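Local coordinates for protein aminoglycoside 3'-phosphotransferase AphA1-IAB (Acinetobacter baumannii, PDB 4GKH) that transfers a phosphate group from ATP to the 3'-hydroxyl of kanamycin and related aminoglycosides, probably including amikacin, and so confers resistance to these antibiotics, at residues Asn120-Leu125 against Gln245-Gln250; Ala126-Arg131 against Gly210-Cys215; Ser144-Arg149 against Lys185-Ser190; Gln228-Leu233 against Gln250-Asp255. All blocks are in the same frame, centred on the assembly; numbering follows the deposited sequence. Where two conformers were deposited one is given.

Interaction 1: Asn120-Leu125 against Gln245-Gln250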
loop_
_atom_site.group_PDB
_atom_site.type_symbol
_atom_site.label_atom_id
_atom_site.label_comp_id
_atom_site.label_asym_id
_atom_site.label_seq_id
_atom_site.Cartn_x
_atom_site.Cartn_y
_atom_site.Cartn_z
ATOM N N ASN A 120 -1.220 14.595 15.573
ATOM C CA ASN A 120 -0.387 13.527 16.114
ATOM C C ASN A 120 -0.317 12.330 15.175
ATOM O O ASN A 120 0.732 11.672 15.057
ATOM C CB ASN A 120 -0.908 13.066 17.475
ATOM C CG ASN A 120 -0.679 14.090 18.570
ATOM O OD1 ASN A 120 0.200 14.949 18.470
ATOM N ND2 ASN A 120 -1.466 13.992 19.633
ATOM N N ILE A 121 -1.438 12.031 14.522
ATOM C CA ILE A 121 -1.499 10.883 13.622
ATOM C C ILE A 121 -0.610 11.103 12.400
ATOM O O ILE A 121 0.156 10.225 11.999
ATOM C CB ILE A 121 -2.964 10.575 13.205
ATOM C CG1 ILE A 121 -3.700 9.914 14.377
ATOM C CG2 ILE A 121 -3.002 9.673 11.988
ATOM C CD1 ILE A 121 -5.222 9.845 14.213
ATOM N N VAL A 122 -0.679 12.299 11.831
ATOM C CA VAL A 122 0.156 12.621 10.681
ATOM C C VAL A 122 1.645 12.669 11.063
ATOM O O VAL A 122 2.500 12.183 10.315
ATOM C CB VAL A 122 -0.305 13.938 10.011
ATOM C CG1 VAL A 122 0.770 14.487 9.082
ATOM C CG2 VAL A 122 -1.632 13.711 9.269
ATOM N N ASP A 123 1.948 13.226 12.234
ATOM C CA ASP A 123 3.330 13.249 12.722
ATOM C C ASP A 123 3.893 11.833 12.797
ATOM O O ASP A 123 5.030 11.593 12.408
ATOM C CB ASP A 123 3.424 13.883 14.113
ATOM C CG ASP A 123 3.159 15.373 14.100
ATOM O OD1 ASP A 123 3.011 15.951 13.001
ATOM O OD2 ASP A 123 3.103 15.965 15.197
ATOM N N ALA A 124 3.097 10.903 13.316
ATOM C CA ALA A 124 3.531 9.512 13.404
ATOM C C ALA A 124 3.720 8.911 12.019
ATOM O O ALA A 124 4.652 8.147 11.795
ATOM C CB ALA A 124 2.549 8.676 14.211
ATOM N N LEU A 125 2.832 9.255 11.092
ATOM C CA LEU A 125 2.925 8.726 9.724
ATOM C C LEU A 125 4.198 9.206 9.032
ATOM O O LEU A 125 4.859 8.434 8.335
ATOM C CB LEU A 125 1.705 9.142 8.909
ATOM C CG LEU A 125 0.369 8.427 9.183
ATOM C CD1 LEU A 125 -0.802 9.185 8.526
ATOM C CD2 LEU A 125 0.392 6.955 8.727
ATOM N N GLN A 245 -2.461 17.774 5.064
ATOM C CA GLN A 245 -1.692 17.470 3.854
ATOM C C GLN A 245 -0.360 18.212 3.878
ATOM O O GLN A 245 0.683 17.639 3.550
ATOM C CB GLN A 245 -2.456 17.890 2.590
ATOM C CG GLN A 245 -3.700 17.054 2.251
ATOM C CD GLN A 245 -4.392 17.541 0.994
ATOM O OE1 GLN A 245 -4.903 18.667 0.948
ATOM N NE2 GLN A 245 -4.403 16.698 -0.047
ATOM N N LYS A 246 -0.413 19.499 4.217
ATOM C CA LYS A 246 0.796 20.308 4.291
ATOM C C LYS A 246 1.704 19.796 5.418
ATOM O O LYS A 246 2.929 19.745 5.273
ATOM C CB LYS A 246 0.454 21.788 4.507
ATOM C CG LYS A 246 1.679 22.684 4.511
ATOM C CD LYS A 246 1.337 24.127 4.837
ATOM C CE LYS A 246 2.556 25.030 4.686
ATOM N NZ LYS A 246 2.989 25.163 3.267
ATOM N N ARG A 247 1.095 19.398 6.532
ATOM C CA ARG A 247 1.850 18.908 7.684
ATOM C C ARG A 247 2.649 17.639 7.373
ATOM O O ARG A 247 3.740 17.432 7.918
ATOM C CB ARG A 247 0.930 18.665 8.884
ATOM C CG ARG A 247 1.667 18.185 10.139
ATOM C CD ARG A 247 0.733 18.134 11.341
ATOM N NE ARG A 247 1.466 18.005 12.597
ATOM C CZ ARG A 247 1.589 18.973 13.494
ATOM N NH1 ARG A 247 1.007 20.155 13.291
ATOM N NH2 ARG A 247 2.279 18.756 14.606
ATOM N N LEU A 248 2.096 16.796 6.505
ATOM C CA LEU A 248 2.773 15.576 6.091
ATOM C C LEU A 248 4.125 15.894 5.464
ATOM O O LEU A 248 5.140 15.338 5.864
ATOM C CB LEU A 248 1.916 14.788 5.105
ATOM C CG LEU A 248 2.682 13.633 4.461
ATOM C CD1 LEU A 248 3.106 12.622 5.523
ATOM C CD2 LEU A 248 1.825 12.982 3.344
ATOM N N PHE A 249 4.131 16.791 4.482
ATOM C CA PHE A 249 5.383 17.233 3.873
ATOM C C PHE A 249 6.324 17.916 4.865
ATOM O O PHE A 249 7.522 17.609 4.901
ATOM C CB PHE A 249 5.120 18.153 2.686
ATOM C CG PHE A 249 4.787 17.420 1.427
ATOM C CD1 PHE A 249 5.772 16.758 0.720
ATOM C CD2 PHE A 249 3.488 17.393 0.945
ATOM C CE1 PHE A 249 5.469 16.076 -0.444
ATOM C CE2 PHE A 249 3.184 16.719 -0.219
ATOM C CZ PHE A 249 4.173 16.053 -0.909
ATOM N N GLN A 250 5.788 18.854 5.650
ATOM C CA GLN A 250 6.584 19.554 6.647
ATOM C C GLN A 250 7.332 18.614 7.592
ATOM O O GLN A 250 8.546 18.741 7.764
ATOM C CB GLN A 250 5.715 20.516 7.460
ATOM C CG GLN A 250 6.422 21.110 8.678
ATOM C CD GLN A 250 7.520 22.079 8.302
ATOM O OE1 GLN A 250 8.469 22.283 9.061
ATOM N NE2 GLN A 250 7.396 22.689 7.127
#

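Interaction 2: Ala126-Arg131 against Gly210-Cys215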
loop_
_atom_site.group_PDB
_atom_site.type_symbol
_atom_site.label_atom_id
_atom_site.label_comp_id
_atom_site.label_asym_id
_atom_site.label_seq_id
_atom_site.Cartn_x
_atom_site.Cartn_y
_atom_site.Cartn_z
ATOM N N ALA A 126 4.541 10.481 9.229
ATOM C CA ALA A 126 5.764 11.043 8.639
ATOM C C ALA A 126 7.007 10.345 9.180
ATOM O O ALA A 126 7.923 10.000 8.418
ATOM C CB ALA A 126 5.853 12.564 8.890
ATOM N N VAL A 127 7.028 10.120 10.490
ATOM C CA VAL A 127 8.177 9.468 11.125
ATOM C C VAL A 127 8.377 8.067 10.552
ATOM O O VAL A 127 9.505 7.638 10.254
ATOM C CB VAL A 127 7.996 9.354 12.662
ATOM C CG1 VAL A 127 9.051 8.418 13.256
ATOM C CG2 VAL A 127 8.050 10.734 13.326
ATOM N N PHE A 128 7.261 7.366 10.381
ATOM C CA PHE A 128 7.265 6.000 9.877
ATOM C C PHE A 128 7.736 5.966 8.426
ATOM O O PHE A 128 8.504 5.086 8.032
ATOM C CB PHE A 128 5.851 5.414 10.001
ATOM C CG PHE A 128 5.768 3.923 9.778
ATOM C CD1 PHE A 128 5.566 3.401 8.507
ATOM C CD2 PHE A 128 5.852 3.045 10.848
ATOM C CE1 PHE A 128 5.479 2.019 8.300
ATOM C CE2 PHE A 128 5.758 1.668 10.649
ATOM C CZ PHE A 128 5.554 1.163 9.367
ATOM N N LEU A 129 7.269 6.918 7.634
ATOM C CA LEU A 129 7.655 7.024 6.238
ATOM C C LEU A 129 9.129 7.407 6.114
ATOM O O LEU A 129 9.844 6.879 5.254
ATOM C CB LEU A 129 6.747 8.026 5.505
ATOM C CG LEU A 129 6.844 8.074 3.976
ATOM C CD1 LEU A 129 6.549 6.702 3.383
ATOM C CD2 LEU A 129 5.883 9.116 3.400
ATOM N N ARG A 130 9.593 8.299 6.991
ATOM C CA ARG A 130 11.008 8.646 7.024
ATOM C C ARG A 130 11.872 7.410 7.294
ATOM O O ARG A 130 12.919 7.237 6.670
ATOM C CB ARG A 130 11.298 9.744 8.073
ATOM C CG ARG A 130 10.971 11.162 7.601
ATOM C CD ARG A 130 10.956 12.155 8.755
ATOM N NE ARG A 130 12.254 12.246 9.414
ATOM C CZ ARG A 130 13.233 13.058 9.025
ATOM N NH1 ARG A 130 13.067 13.853 7.974
ATOM N NH2 ARG A 130 14.382 13.072 9.689
ATOM N N ARG A 131 11.430 6.559 8.219
ATOM C CA ARG A 131 12.145 5.309 8.511
ATOM C C ARG A 131 12.246 4.449 7.265
ATOM O O ARG A 131 13.342 4.005 6.888
ATOM C CB ARG A 131 11.444 4.493 9.601
ATOM C CG ARG A 131 11.656 4.977 11.015
ATOM C CD ARG A 131 10.741 4.228 11.979
ATOM N NE ARG A 131 11.021 2.792 12.023
ATOM C CZ ARG A 131 10.241 1.899 12.631
ATOM N NH1 ARG A 131 10.571 0.614 12.629
ATOM N NH2 ARG A 131 9.128 2.291 13.243
ATOM N N GLY A 210 -2.589 3.961 20.322
ATOM C CA GLY A 210 -2.016 5.274 20.112
ATOM C C GLY A 210 -0.786 5.287 19.233
ATOM O O GLY A 210 -0.368 6.340 18.752
ATOM N N LYS A 211 -0.210 4.112 19.014
ATOM C CA LYS A 211 1.051 4.016 18.301
ATOM C C LYS A 211 0.870 3.371 16.934
ATOM O O LYS A 211 0.109 2.415 16.779
ATOM C CB LYS A 211 2.059 3.202 19.116
ATOM C CG LYS A 211 3.370 2.919 18.378
ATOM C CD LYS A 211 4.329 2.075 19.213
ATOM C CE LYS A 211 5.657 1.870 18.489
ATOM N NZ LYS A 211 6.685 1.211 19.353
ATOM N N LEU A 212 1.577 3.900 15.943
ATOM C CA LEU A 212 1.637 3.267 14.638
ATOM C C LEU A 212 2.593 2.087 14.752
ATOM O O LEU A 212 3.793 2.273 14.952
ATOM C CB LEU A 212 2.116 4.292 13.613
ATOM C CG LEU A 212 2.420 3.899 12.178
ATOM C CD1 LEU A 212 1.330 3.014 11.635
ATOM C CD2 LEU A 212 2.553 5.172 11.363
ATOM N N ILE A 213 2.061 0.870 14.657
ATOM C CA ILE A 213 2.853 -0.312 14.973
ATOM C C ILE A 213 3.174 -1.217 13.783
ATOM O O ILE A 213 3.912 -2.185 13.931
ATOM C CB ILE A 213 2.214 -1.135 16.103
ATOM C CG1 ILE A 213 0.869 -1.723 15.664
ATOM C CG2 ILE A 213 2.033 -0.271 17.361
ATOM C CD1 ILE A 213 0.424 -2.907 16.545
ATOM N N GLY A 214 2.638 -0.905 12.602
ATOM C CA GLY A 214 2.917 -1.713 11.434
ATOM C C GLY A 214 2.275 -1.233 10.150
ATOM O O GLY A 214 1.407 -0.348 10.159
ATOM N N CYS A 215 2.736 -1.786 9.039
ATOM C CA CYS A 215 2.097 -1.559 7.745
ATOM C C CYS A 215 1.721 -2.895 7.115
ATOM O O CYS A 215 2.289 -3.939 7.457
ATOM C CB CYS A 215 2.989 -0.740 6.795
ATOM S SG CYS A 215 4.579 -1.470 6.361
HETATM O O HOH W 1 6.512 1.314 14.390
#

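Interaction 3: Ser144-Arg149 against Lys185-Ser190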
loop_
_atom_site.group_PDB
_atom_site.type_symbol
_atom_site.label_atom_id
_atom_site.label_comp_id
_atom_site.label_asym_id
_atom_site.label_seq_id
_atom_site.Cartn_x
_atom_site.Cartn_y
_atom_site.Cartn_z
ATOM N N SER A 144 10.667 -1.021 -8.465
ATOM C CA SER A 144 9.327 -0.458 -8.617
ATOM C C SER A 144 9.367 0.899 -9.319
ATOM O O SER A 144 8.513 1.746 -9.087
ATOM C CB SER A 144 8.650 -0.304 -7.248
ATOM O OG SER A 144 8.319 -1.574 -6.704
ATOM N N ASP A 145 10.353 1.102 -10.184
ATOM C CA ASP A 145 10.559 2.420 -10.752
ATOM C C ASP A 145 9.496 2.808 -11.762
ATOM O O ASP A 145 8.617 2.004 -12.119
ATOM C CB ASP A 145 11.992 2.622 -11.285
ATOM C CG ASP A 145 12.297 1.837 -12.556
ATOM O OD1 ASP A 145 11.373 1.314 -13.231
ATOM O OD2 ASP A 145 13.507 1.755 -12.889
ATOM N N ARG A 146 9.555 4.058 -12.193
ATOM C CA ARG A 146 8.468 4.579 -13.006
ATOM C C ARG A 146 8.378 3.900 -14.374
ATOM O O ARG A 146 7.290 3.710 -14.890
ATOM C CB ARG A 146 8.519 6.108 -13.115
ATOM C CG ARG A 146 9.304 6.667 -14.270
ATOM C CD ARG A 146 8.799 8.067 -14.602
ATOM N NE ARG A 146 9.685 8.788 -15.507
ATOM C CZ ARG A 146 10.689 9.563 -15.109
ATOM N NH1 ARG A 146 11.437 10.188 -16.009
ATOM N NH2 ARG A 146 10.947 9.713 -13.814
ATOM N N VAL A 147 9.505 3.511 -14.965
ATOM C CA VAL A 147 9.480 2.811 -16.245
ATOM C C VAL A 147 8.730 1.485 -16.094
ATOM O O VAL A 147 7.915 1.098 -16.946
ATOM C CB VAL A 147 10.921 2.617 -16.787
ATOM C CG1 VAL A 147 11.010 1.441 -17.735
ATOM C CG2 VAL A 147 11.409 3.908 -17.455
ATOM N N PHE A 148 8.992 0.806 -14.976
ATOM C CA PHE A 148 8.324 -0.455 -14.652
ATOM C C PHE A 148 6.812 -0.275 -14.396
ATOM O O PHE A 148 5.975 -1.031 -14.907
ATOM C CB PHE A 148 8.997 -1.094 -13.430
ATOM C CG PHE A 148 8.326 -2.345 -12.949
ATOM C CD1 PHE A 148 8.582 -3.562 -13.565
ATOM C CD2 PHE A 148 7.454 -2.311 -11.869
ATOM C CE1 PHE A 148 7.955 -4.722 -13.132
ATOM C CE2 PHE A 148 6.826 -3.464 -11.424
ATOM C CZ PHE A 148 7.077 -4.673 -12.051
ATOM N N ARG A 149 6.460 0.731 -13.604
ATOM C CA ARG A 149 5.057 0.959 -13.253
ATOM C C ARG A 149 4.269 1.498 -14.430
ATOM O O ARG A 149 3.075 1.207 -14.571
ATOM C CB ARG A 149 4.925 1.934 -12.067
ATOM C CG ARG A 149 5.531 1.477 -10.729
ATOM C CD ARG A 149 4.923 0.199 -10.127
ATOM N NE ARG A 149 3.470 0.249 -9.923
ATOM C CZ ARG A 149 2.851 0.946 -8.970
ATOM N NH1 ARG A 149 3.543 1.686 -8.107
ATOM N NH2 ARG A 149 1.528 0.904 -8.880
ATOM N N LYS A 185 2.656 14.188 -20.408
ATOM C CA LYS A 185 3.098 15.575 -20.539
ATOM C C LYS A 185 3.936 16.110 -19.362
ATOM O O LYS A 185 4.637 17.111 -19.506
ATOM C CB LYS A 185 1.901 16.481 -20.837
ATOM C CG LYS A 185 1.207 16.095 -22.130
ATOM C CD LYS A 185 -0.155 16.742 -22.277
ATOM C CE LYS A 185 -0.839 16.261 -23.551
ATOM N NZ LYS A 185 -2.188 16.866 -23.730
ATOM N N LEU A 186 3.884 15.433 -18.218
ATOM C CA LEU A 186 4.684 15.814 -17.053
ATOM C C LEU A 186 6.133 15.304 -17.117
ATOM O O LEU A 186 7.038 15.887 -16.511
ATOM C CB LEU A 186 4.016 15.280 -15.779
ATOM C CG LEU A 186 2.507 15.504 -15.637
ATOM C CD1 LEU A 186 1.926 14.576 -14.582
ATOM C CD2 LEU A 186 2.183 16.951 -15.302
ATOM N N LEU A 187 6.339 14.204 -17.840
ATOM C CA LEU A 187 7.647 13.545 -17.937
ATOM C C LEU A 187 8.617 14.321 -18.842
ATOM O O LEU A 187 8.186 14.976 -19.794
ATOM C CB LEU A 187 7.472 12.095 -18.435
ATOM C CG LEU A 187 6.780 11.114 -17.474
ATOM C CD1 LEU A 187 6.727 9.686 -18.037
ATOM C CD2 LEU A 187 7.458 11.128 -16.099
ATOM N N PRO A 188 9.931 14.226 -18.571
ATOM C CA PRO A 188 10.551 13.393 -17.533
ATOM C C PRO A 188 11.170 14.158 -16.363
ATOM O O PRO A 188 11.388 15.365 -16.441
ATOM C CB PRO A 188 11.654 12.673 -18.315
ATOM C CG PRO A 188 12.097 13.696 -19.341
ATOM C CD PRO A 188 10.925 14.651 -19.574
ATOM N N PHE A 189 11.457 13.436 -15.281
ATOM C CA PHE A 189 12.197 13.987 -14.149
ATOM C C PHE A 189 13.210 12.968 -13.626
ATOM O O PHE A 189 13.064 11.770 -13.851
ATOM C CB PHE A 189 11.245 14.421 -13.029
ATOM C CG PHE A 189 10.348 13.324 -12.523
ATOM C CD1 PHE A 189 10.755 12.496 -11.488
ATOM C CD2 PHE A 189 9.089 13.128 -13.075
ATOM C CE1 PHE A 189 9.931 11.491 -11.020
ATOM C CE2 PHE A 189 8.259 12.125 -12.610
ATOM C CZ PHE A 189 8.681 11.303 -11.583
ATOM N N SER A 190 14.243 13.439 -12.940
ATOM C CA SER A 190 15.211 12.518 -12.348
ATOM C C SER A 190 14.667 11.991 -11.030
ATOM O O SER A 190 14.314 12.767 -10.146
ATOM C CB SER A 190 16.566 13.195 -12.137
ATOM O OG SER A 190 16.431 14.338 -11.313
#

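Interaction 4: Gln228-Leu233 against Gln250-Asp255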
loop_
_atom_site.group_PDB
_atom_site.type_symbol
_atom_site.label_atom_id
_atom_site.label_comp_id
_atom_site.label_asym_id
_atom_site.label_seq_id
_atom_site.Cartn_x
_atom_site.Cartn_y
_atom_site.Cartn_z
ATOM N N GLN A 228 6.208 8.456 -4.709
ATOM C CA GLN A 228 5.250 7.357 -4.836
ATOM C C GLN A 228 4.461 7.182 -3.544
ATOM O O GLN A 228 3.260 6.930 -3.566
ATOM C CB GLN A 228 5.955 6.032 -5.166
ATOM C CG GLN A 228 5.021 4.806 -5.050
ATOM C CD GLN A 228 3.850 4.868 -6.028
ATOM O OE1 GLN A 228 3.927 5.536 -7.059
ATOM N NE2 GLN A 228 2.753 4.171 -5.703
ATOM N N ASP A 229 5.141 7.318 -2.412
ATOM C CA ASP A 229 4.483 7.140 -1.119
ATOM C C ASP A 229 3.874 8.444 -0.637
ATOM O O ASP A 229 2.764 8.461 -0.104
ATOM C CB ASP A 229 5.472 6.582 -0.074
ATOM C CG ASP A 229 5.867 5.109 -0.361
ATOM O OD1 ASP A 229 5.076 4.389 -1.031
ATOM O OD2 ASP A 229 6.962 4.689 0.089
ATOM N N LEU A 230 4.609 9.534 -0.822
ATOM C CA LEU A 230 4.128 10.831 -0.388
ATOM C C LEU A 230 2.816 11.183 -1.093
ATOM O O LEU A 230 1.906 11.711 -0.458
ATOM C CB LEU A 230 5.173 11.908 -0.646
ATOM C CG LEU A 230 6.420 11.903 0.239
ATOM C CD1 LEU A 230 7.505 12.733 -0.430
ATOM C CD2 LEU A 230 6.089 12.447 1.642
ATOM N N ALA A 231 2.706 10.869 -2.385
ATOM C CA ALA A 231 1.531 11.295 -3.161
ATOM C C ALA A 231 0.264 10.614 -2.679
ATOM O O ALA A 231 -0.788 11.246 -2.513
ATOM C CB ALA A 231 1.730 11.023 -4.662
ATOM N N ILE A 232 0.362 9.310 -2.466
ATOM C CA ILE A 232 -0.807 8.537 -2.100
ATOM C C ILE A 232 -1.315 8.919 -0.718
ATOM O O ILE A 232 -2.520 9.042 -0.513
ATOM C CB ILE A 232 -0.524 7.025 -2.224
ATOM C CG1 ILE A 232 -0.312 6.684 -3.707
ATOM C CG2 ILE A 232 -1.657 6.203 -1.617
ATOM C CD1 ILE A 232 -0.203 5.178 -4.007
ATOM N N LEU A 233 -0.401 9.131 0.228
ATOM C CA LEU A 233 -0.831 9.514 1.570
ATOM C C LEU A 233 -1.406 10.931 1.543
ATOM O O LEU A 233 -2.409 11.231 2.204
ATOM C CB LEU A 233 0.342 9.419 2.560
ATOM C CG LEU A 233 -0.027 9.750 4.013
ATOM C CD1 LEU A 233 -1.188 8.875 4.480
ATOM C CD2 LEU A 233 1.183 9.571 4.937
ATOM N N GLN A 250 5.788 18.854 5.650
ATOM C CA GLN A 250 6.584 19.554 6.647
ATOM C C GLN A 250 7.332 18.614 7.592
ATOM O O GLN A 250 8.546 18.741 7.764
ATOM C CB GLN A 250 5.715 20.516 7.460
ATOM C CG GLN A 250 6.422 21.110 8.678
ATOM C CD GLN A 250 7.520 22.079 8.302
ATOM O OE1 GLN A 250 8.469 22.283 9.061
ATOM N NE2 GLN A 250 7.396 22.689 7.127
ATOM N N LYS A 251 6.609 17.678 8.202
ATOM C CA LYS A 251 7.193 16.771 9.193
ATOM C C LYS A 251 8.125 15.768 8.527
ATOM O O LYS A 251 9.109 15.344 9.114
ATOM C CB LYS A 251 6.089 16.049 9.983
ATOM C CG LYS A 251 5.309 17.027 10.899
ATOM C CD LYS A 251 6.224 17.605 11.944
ATOM C CE LYS A 251 5.497 18.588 12.842
ATOM N NZ LYS A 251 6.311 18.854 14.060
ATOM N N TYR A 252 7.810 15.402 7.291
ATOM C CA TYR A 252 8.642 14.453 6.536
ATOM C C TYR A 252 10.002 15.092 6.229
ATOM O O TYR A 252 11.022 14.408 6.129
ATOM C CB TYR A 252 7.933 14.052 5.238
ATOM C CG TYR A 252 8.750 13.150 4.347
ATOM C CD1 TYR A 252 8.751 11.773 4.532
ATOM C CD2 TYR A 252 9.510 13.677 3.314
ATOM C CE1 TYR A 252 9.483 10.939 3.698
ATOM C CE2 TYR A 252 10.249 12.860 2.488
ATOM C CZ TYR A 252 10.230 11.495 2.683
ATOM O OH TYR A 252 10.968 10.699 1.850
ATOM N N GLY A 253 10.003 16.413 6.067
ATOM C CA GLY A 253 11.231 17.168 5.876
ATOM C C GLY A 253 11.298 17.916 4.557
ATOM O O GLY A 253 12.367 18.375 4.147
ATOM N N ILE A 254 10.157 18.047 3.888
ATOM C CA ILE A 254 10.089 18.762 2.614
ATOM C C ILE A 254 9.309 20.063 2.745
ATOM O O ILE A 254 8.113 20.048 3.018
ATOM C CB ILE A 254 9.421 17.906 1.529
ATOM C CG1 ILE A 254 10.332 16.743 1.141
ATOM C CG2 ILE A 254 9.119 18.754 0.304
ATOM C CD1 ILE A 254 9.682 15.732 0.186
ATOM N N ASP A 255 9.988 21.186 2.547
ATOM C CA ASP A 255 9.352 22.496 2.674
ATOM C C ASP A 255 8.727 23.015 1.386
ATOM O O ASP A 255 7.794 23.810 1.432
ATOM C CB ASP A 255 10.339 23.524 3.211
ATOM C CG ASP A 255 10.570 23.377 4.690
ATOM O OD1 ASP A 255 9.620 22.984 5.403
ATOM O OD2 ASP A 255 11.701 23.648 5.133
#

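Interaction 1: Asn120-Leu125 against Gln245-Gln250
Asp123 and Arg247 form a side-on salt bridge between two helices of the helical lobe of this kinase-like fold. The axes of the two segments approach to 9.0 Å and cross at -35°. NE of Arg247 gives a hydrogen to OD1 of Asp123 at 2.6 Å, and NH2 gives one to OD2 of Asp123 at 3.0 Å. Each carboxylate oxygen therefore has its own nitrogen. Both bonds are fairly straight, and the carboxylate and guanidinium planes lie only 27° apart. Two bonds in nearly one plane fix the rotation of both groups. The Arg247 chain is extended from CG to NE, with CG anti to the backbone N (chi1 -178°), which carries the guanidinium across to the neighbouring helix.

Beside the ion pair, the buried side is apolar. Val122 points at the other helix and rests CG1 against the backbone of Leu248 and against the aliphatic part of Arg247. Leu237 of helix 227-237 packs on both Val122 and Leu248. Lys251, one turn after Arg247, packs on Asp123, and Glu119 makes a long, weak ion pair with NH1 of Arg247. CG1 of Val122 approaches N of Leu248 to 3.7 Å and CB of Leu248 to 4.1 Å.

Interaction 2: Ala126-Arg131 against Gly210-Cys215
A helix packs here against the edge strand of a small antiparallel sheet in the kinase-like fold. The side chain of Cys215 on that strand is about 9 Å from the side chain of Asp199, the probable proton acceptor. Phe128 on the helix carries the contact. Its CG stands anti to the backbone N (chi1 -168°), and the ring extends from the helix to the strand. There it meets Leu212 and Cys215, two residues whose side chains start toward the helix. CD2 of Leu212 lies 3.6 Å from CB of Phe128, and the two side chains cross at about a right angle. At the far end of the ring, CE1 of Phe128 is 4.0 Å from CB of Cys215. The sulfur of Cys215 sits at the ring edge, 5.2 Å from the ring centroid, in a sulfur-aromatic contact. CZ of Phe128 also comes near the backbone of Gly214.

No direct hydrogen bond joins the segments. One water bridges them: it accepts from NH2 of Arg131 at 3.0 Å and donates to O of Leu212 at 2.9 Å. The water lies in the guanidinium plane.

Ile213 and Gly214 both pair with Ile206 of strand 205-208, a classic beta bulge. Leu205 of that strand touches both Phe128 and Cys215, while Met80 packs on Phe128 from a loop. Helix 118-133 thus lies against strand 211-215, and its Leu129 turns to helices 227-237 and 242-252.

Interaction 3: Ser144-Arg149 against Lys185-Ser190
The first turn of a capped helix meets a loop at the protein surface, and Arg146 makes the link. Asp145 is the N-cap of helix 146-158. Its OD1 accepts from N of Phe148 at 3.0 Å, which holds the start of the helix just beside Arg146.

Arg146 points at the loop, with its chain extended from CG to NE. Its guanidinium grips one backbone carbonyl end-on. NH1 reaches O of Phe189 at 3.1 Å and NH2 reaches the same O of Phe189 at 3.0 Å. The oxygen lies close to the guanidinium plane. NH1 comes in the carbonyl plane on a lone pair, while NH2 is tilted 27° from that plane. The N-H...O angles are moderate, as expected when two donors share one acceptor.

The same NH2 stands over the centre of the Phe189 ring. CZ of Arg146 is 4.3 Å from the ring centroid, a cation-pi contact over the face. The two planes are 40° apart, so this is not a parallel stack. Phe189 holds its CG between the backbone N and the carbonyl carbon (chi1 57°), which places the ring beside the carbonyl of its own residue. CD2 of Leu187 lies over a guanidinium face, 3.3 Å from NE of Arg146. CB of Pro188, which follows a cis peptide bond, approaches NH1.

Residues 185-190 lead from helix 176-184 to strand 193-196. Helix 259-269 packs against this loop: its Phe264 meets Phe189 edge-to-face and touches Leu187.

Interaction 4: Gln228-Leu233 against Gln250-Asp255
The Tyr252 ring receives a methyl of Leu230 over one face. CD2 of Leu230 is 3.9 Å from the ring centroid and only 11° off the ring normal, a CH-pi contact. CG1 of Ile254 lies in the ring plane at the edge. The side chains of Leu230 and Tyr252 cross at about a right angle.

The other branch of Leu230 works differently. Its CD1 meets CD1 of Ile254 tip to tip at 3.8 Å, and it also reaches CE2 of Tyr252 at 4.0 Å. Across this contact CD2 serves the ring face alone, while CD1 touches both Ile254 and the ring. In Tyr252, CG is anti to the backbone N (chi1 176°), which swings the ring from the helix end toward Leu230. No hydrogen bond crosses between the segments.

The helix ends in a Schellman motif. Gly253 is the C-prime residue, with phi 119°. N of Ile254 bonds to O of Phe249, and N of Gly253 makes a weak bond to O of Gln250. The turn brings Ile254 back beside Tyr252, so both can close on Leu230. The positive phi at Gly253 is a conformation that glycine readily takes.

The hydroxyl of Tyr252 hydrogen-bonds to His133 and Arg226, so the polar end of the ring is held too. His133 also bonds to Asp229. His133, at the end of helix 118-133, thus bridges Tyr252 of helix 242-252 and Asp229 of helix 227-237. Helix 259-269 packs against Ala231.

Interactions 1, 2 and 4 form one continuous group. Interaction 3 lies at the surface and makes a slight packing contact with interaction 4, between Arg149 and Gln228. Helix 118-133 serves interactions 1 and 2, and helix 242-252 serves interactions 1 and 4, which share Gln250. Interactions 2 and 4 are buried and mostly apolar, although a water bridge joins the segments of interaction 2. Interaction 1 is partly buried and pairs an apolar inner side with an ion pair. Interaction 3 relies on an arginine that binds a carbonyl and an aromatic face. Interactions 2 and 4 also meet directly, where NH1 of Arg130 bonds to O of Tyr252.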